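Local structure of putative immunoglobulin A1 protease (3N6Z) at residues 348-353 and 358-363. The protein is of unconfirmed function but is probably a hydrolase, putatively an immunoglobulin A1 protease, built largely as a parallel beta-solenoid. Sequence-based numbering, arbitrary orientation.
Sequences LWKKGT and IFQWSE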
loop_
_atom_site.group_PDB
_atom_site.type_symbol
_atom_site.label_atom_id
_atom_site.label_comp_id
_atom_site.label_asym_id
_atom_site.label_seq_id
_atom_site.Cartn_x
_atom_site.Cartn_y
_atom_site.Cartn_z
ATOM N N LEU A 348 8.230 -14.090 -10.057
ATOM C CA LEU A 348 7.062 -13.545 -9.365
ATOM C C LEU A 348 5.994 -13.095 -10.343
ATOM O O LEU A 348 4.832 -13.451 -10.208
ATOM C CB LEU A 348 7.471 -12.358 -8.472
ATOM C CG LEU A 348 6.347 -11.583 -7.800
ATOM C CD1 LEU A 348 5.572 -12.491 -6.834
ATOM C CD2 LEU A 348 6.917 -10.328 -7.099
ATOM N N TRP A 349 6.414 -12.270 -11.305
ATOM C CA TRP A 349 5.501 -11.606 -12.212
ATOM C C TRP A 349 5.195 -12.474 -13.438
ATOM O O TRP A 349 6.020 -13.290 -13.877
ATOM C CB TRP A 349 6.074 -10.291 -12.660
ATOM C CG TRP A 349 6.331 -9.275 -11.592
ATOM C CD1 TRP A 349 7.516 -9.044 -10.963
ATOM C CD2 TRP A 349 5.417 -8.279 -11.105
ATOM N NE1 TRP A 349 7.400 -7.964 -10.111
ATOM C CE2 TRP A 349 6.123 -7.476 -10.185
ATOM C CE3 TRP A 349 4.076 -7.973 -11.385
ATOM C CZ2 TRP A 349 5.541 -6.397 -9.532
ATOM C CZ3 TRP A 349 3.489 -6.920 -10.735
ATOM C CH2 TRP A 349 4.221 -6.140 -9.819
ATOM N N LYS A 350 4.004 -12.286 -13.996
ATOM C CA LYS A 350 3.642 -12.868 -15.302
ATOM C C LYS A 350 2.743 -11.921 -16.056
ATOM O O LYS A 350 2.107 -11.048 -15.455
ATOM C CB LYS A 350 2.968 -14.237 -15.152
ATOM C CG LYS A 350 1.579 -14.206 -14.485
ATOM C CD LYS A 350 0.870 -15.555 -14.580
ATOM C CE LYS A 350 -0.485 -15.525 -13.874
ATOM N NZ LYS A 350 -1.183 -16.859 -13.925
ATOM N N LYS A 351 2.684 -12.090 -17.381
ATOM C CA LYS A 351 1.776 -11.296 -18.178
ATOM C C LYS A 351 0.364 -11.809 -17.915
ATOM O O LYS A 351 0.143 -13.014 -17.766
ATOM C CB LYS A 351 2.168 -11.325 -19.676
ATOM C CG LYS A 351 3.443 -10.556 -19.904
ATOM C CD LYS A 351 3.846 -10.415 -21.357
ATOM C CE LYS A 351 5.300 -9.977 -21.417
ATOM N NZ LYS A 351 5.743 -9.791 -22.809
ATOM N N GLY A 352 -0.580 -10.892 -17.803
ATOM C CA GLY A 352 -1.971 -11.232 -17.614
ATOM C C GLY A 352 -2.618 -11.289 -18.989
ATOM O O GLY A 352 -2.138 -10.677 -19.960
ATOM N N THR A 353 -3.728 -12.002 -19.064
ATOM C CA THR A 353 -4.392 -12.228 -20.362
ATOM C C THR A 353 -4.931 -10.915 -20.988
ATOM O O THR A 353 -4.967 -10.782 -22.221
ATOM C CB THR A 353 -5.483 -13.303 -20.236
ATOM O OG1 THR A 353 -6.510 -12.845 -19.348
ATOM C CG2 THR A 353 -4.877 -14.603 -19.679
ATOM N N ILE A 358 0.494 -9.464 -13.505
ATOM C CA ILE A 358 0.049 -9.888 -12.185
ATOM C C ILE A 358 1.108 -10.839 -11.610
ATOM O O ILE A 358 2.142 -11.031 -12.218
ATOM C CB ILE A 358 -1.397 -10.484 -12.231
ATOM C CG1 ILE A 358 -1.439 -11.723 -13.139
ATOM C CG2 ILE A 358 -2.409 -9.427 -12.680
ATOM C CD1 ILE A 358 -2.756 -12.443 -13.133
ATOM N N PHE A 359 0.863 -11.419 -10.446
ATOM C CA PHE A 359 1.781 -12.404 -9.928
ATOM C C PHE A 359 1.387 -13.768 -10.439
ATOM O O PHE A 359 0.217 -14.020 -10.754
ATOM C CB PHE A 359 1.797 -12.444 -8.385
ATOM C CG PHE A 359 2.186 -11.145 -7.709
ATOM C CD1 PHE A 359 3.032 -10.218 -8.280
ATOM C CD2 PHE A 359 1.710 -10.908 -6.437
ATOM C CE1 PHE A 359 3.389 -9.069 -7.595
ATOM C CE2 PHE A 359 2.083 -9.784 -5.722
ATOM C CZ PHE A 359 2.899 -8.858 -6.330
ATOM N N GLN A 360 2.346 -14.680 -10.400
ATOM C CA GLN A 360 2.078 -16.052 -10.811
ATOM C C GLN A 360 1.007 -16.702 -9.941
ATOM O O GLN A 360 0.276 -17.570 -10.409
ATOM C CB GLN A 360 3.378 -16.827 -10.833
ATOM C CG GLN A 360 4.198 -16.359 -12.044
ATOM C CD GLN A 360 5.558 -16.927 -12.129
ATOM O OE1 GLN A 360 5.779 -18.076 -11.759
ATOM N NE2 GLN A 360 6.514 -16.120 -12.621
ATOM N N TRP A 361 0.883 -16.243 -8.691
ATOM C CA TRP A 361 -0.098 -16.743 -7.727
ATOM C C TRP A 361 -1.332 -15.850 -7.536
ATOM O O TRP A 361 -2.189 -16.159 -6.730
ATOM C CB TRP A 361 0.575 -16.984 -6.395
ATOM C CG TRP A 361 1.361 -15.871 -5.818
ATOM C CD1 TRP A 361 2.694 -15.695 -5.939
ATOM C CD2 TRP A 361 0.889 -14.795 -4.963
ATOM N NE1 TRP A 361 3.098 -14.570 -5.240
ATOM C CE2 TRP A 361 2.018 -14.027 -4.606
ATOM C CE3 TRP A 361 -0.358 -14.442 -4.439
ATOM C CZ2 TRP A 361 1.934 -12.900 -3.768
ATOM C CZ3 TRP A 361 -0.447 -13.344 -3.615
ATOM C CH2 TRP A 361 0.706 -12.576 -3.290
ATOM N N SER A 362 -1.447 -14.749 -8.275
ATOM C CA SER A 362 -2.612 -13.881 -8.176
ATOM C C SER A 362 -3.872 -14.642 -8.514
ATOM O O SER A 362 -3.877 -15.509 -9.412
ATOM C CB SER A 362 -2.468 -12.644 -9.077
ATOM O OG SER A 362 -1.372 -11.821 -8.690
ATOM N N GLU A 363 -4.938 -14.342 -7.780
ATOM C CA GLU A 363 -6.239 -14.912 -8.082
ATOM C C GLU A 363 -6.692 -14.467 -9.480
ATOM O O GLU A 363 -6.491 -13.316 -9.896
ATOM C CB GLU A 363 -7.279 -14.534 -7.028
ATOM C CG GLU A 363 -8.551 -15.336 -7.206
ATOM C CD GLU A 363 -9.601 -15.091 -6.171
ATOM O OE1 GLU A 363 -10.125 -13.967 -6.129
ATOM O OE2 GLU A 363 -9.972 -16.055 -5.465
ATOM O OXT GLU A 363 -7.276 -15.288 -10.222
HETATM O O HOH W 1 0.646 -18.769 -12.961
#
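Leu-348 O accepts the backbone N-H of Gln-360 at 2.8 Å and also receives a CA-H...O contact from Phe-359 CA. These two contacts close the open end of a short antiparallel beta hairpin, 349-350 with 358-359, near the C-terminus. Two further backbone bonds join Lys-350 and Ile-358, the hydrogen-bonded pair. Trp-349 and Phe-359 form the non-hydrogen-bonded pair. A type I turn runs from Phe-359 to Ser-362, and the N-H of Phe-359 is bound by Ser-362 OG.

The six-membered ring of Trp-349 and the Phe-359 ring meet edge-to-face, with centroids 5.0 Å apart and planes at 70°. Phe-359 CE1 comes over the indole face. Leu-348 CD2 sits on that same face, while Leu-348 CD1 makes a CH-pi contact over the Phe-359 ring, 3.9 Å from its centroid. With the leucine CG anti to the backbone N (chi1 174°), CG lies beside the Phe-359 ring, against CD1. The indole NE1 binds Asn-203 OD1, and the ring also touches Ile-341 of helix 334-344, tying hairpin, solenoid and helix together. A serine in place of Trp-349 would probably leave the Phe-359 edge without its aromatic face and Asn-203 OD1 without this donor.

On the exposed side, Gln-360 NE2 reaches Trp-349 O at 3.1 Å in a nearly straight bond (169°). Trp-349 O lies close to the glutamine's amide plane, but the donor stands above the carbonyl plane. The extended Lys-350 chain runs past Phe-359 O, and one water links Lys-350 NZ to Gln-360 O, 2.8 Å from each.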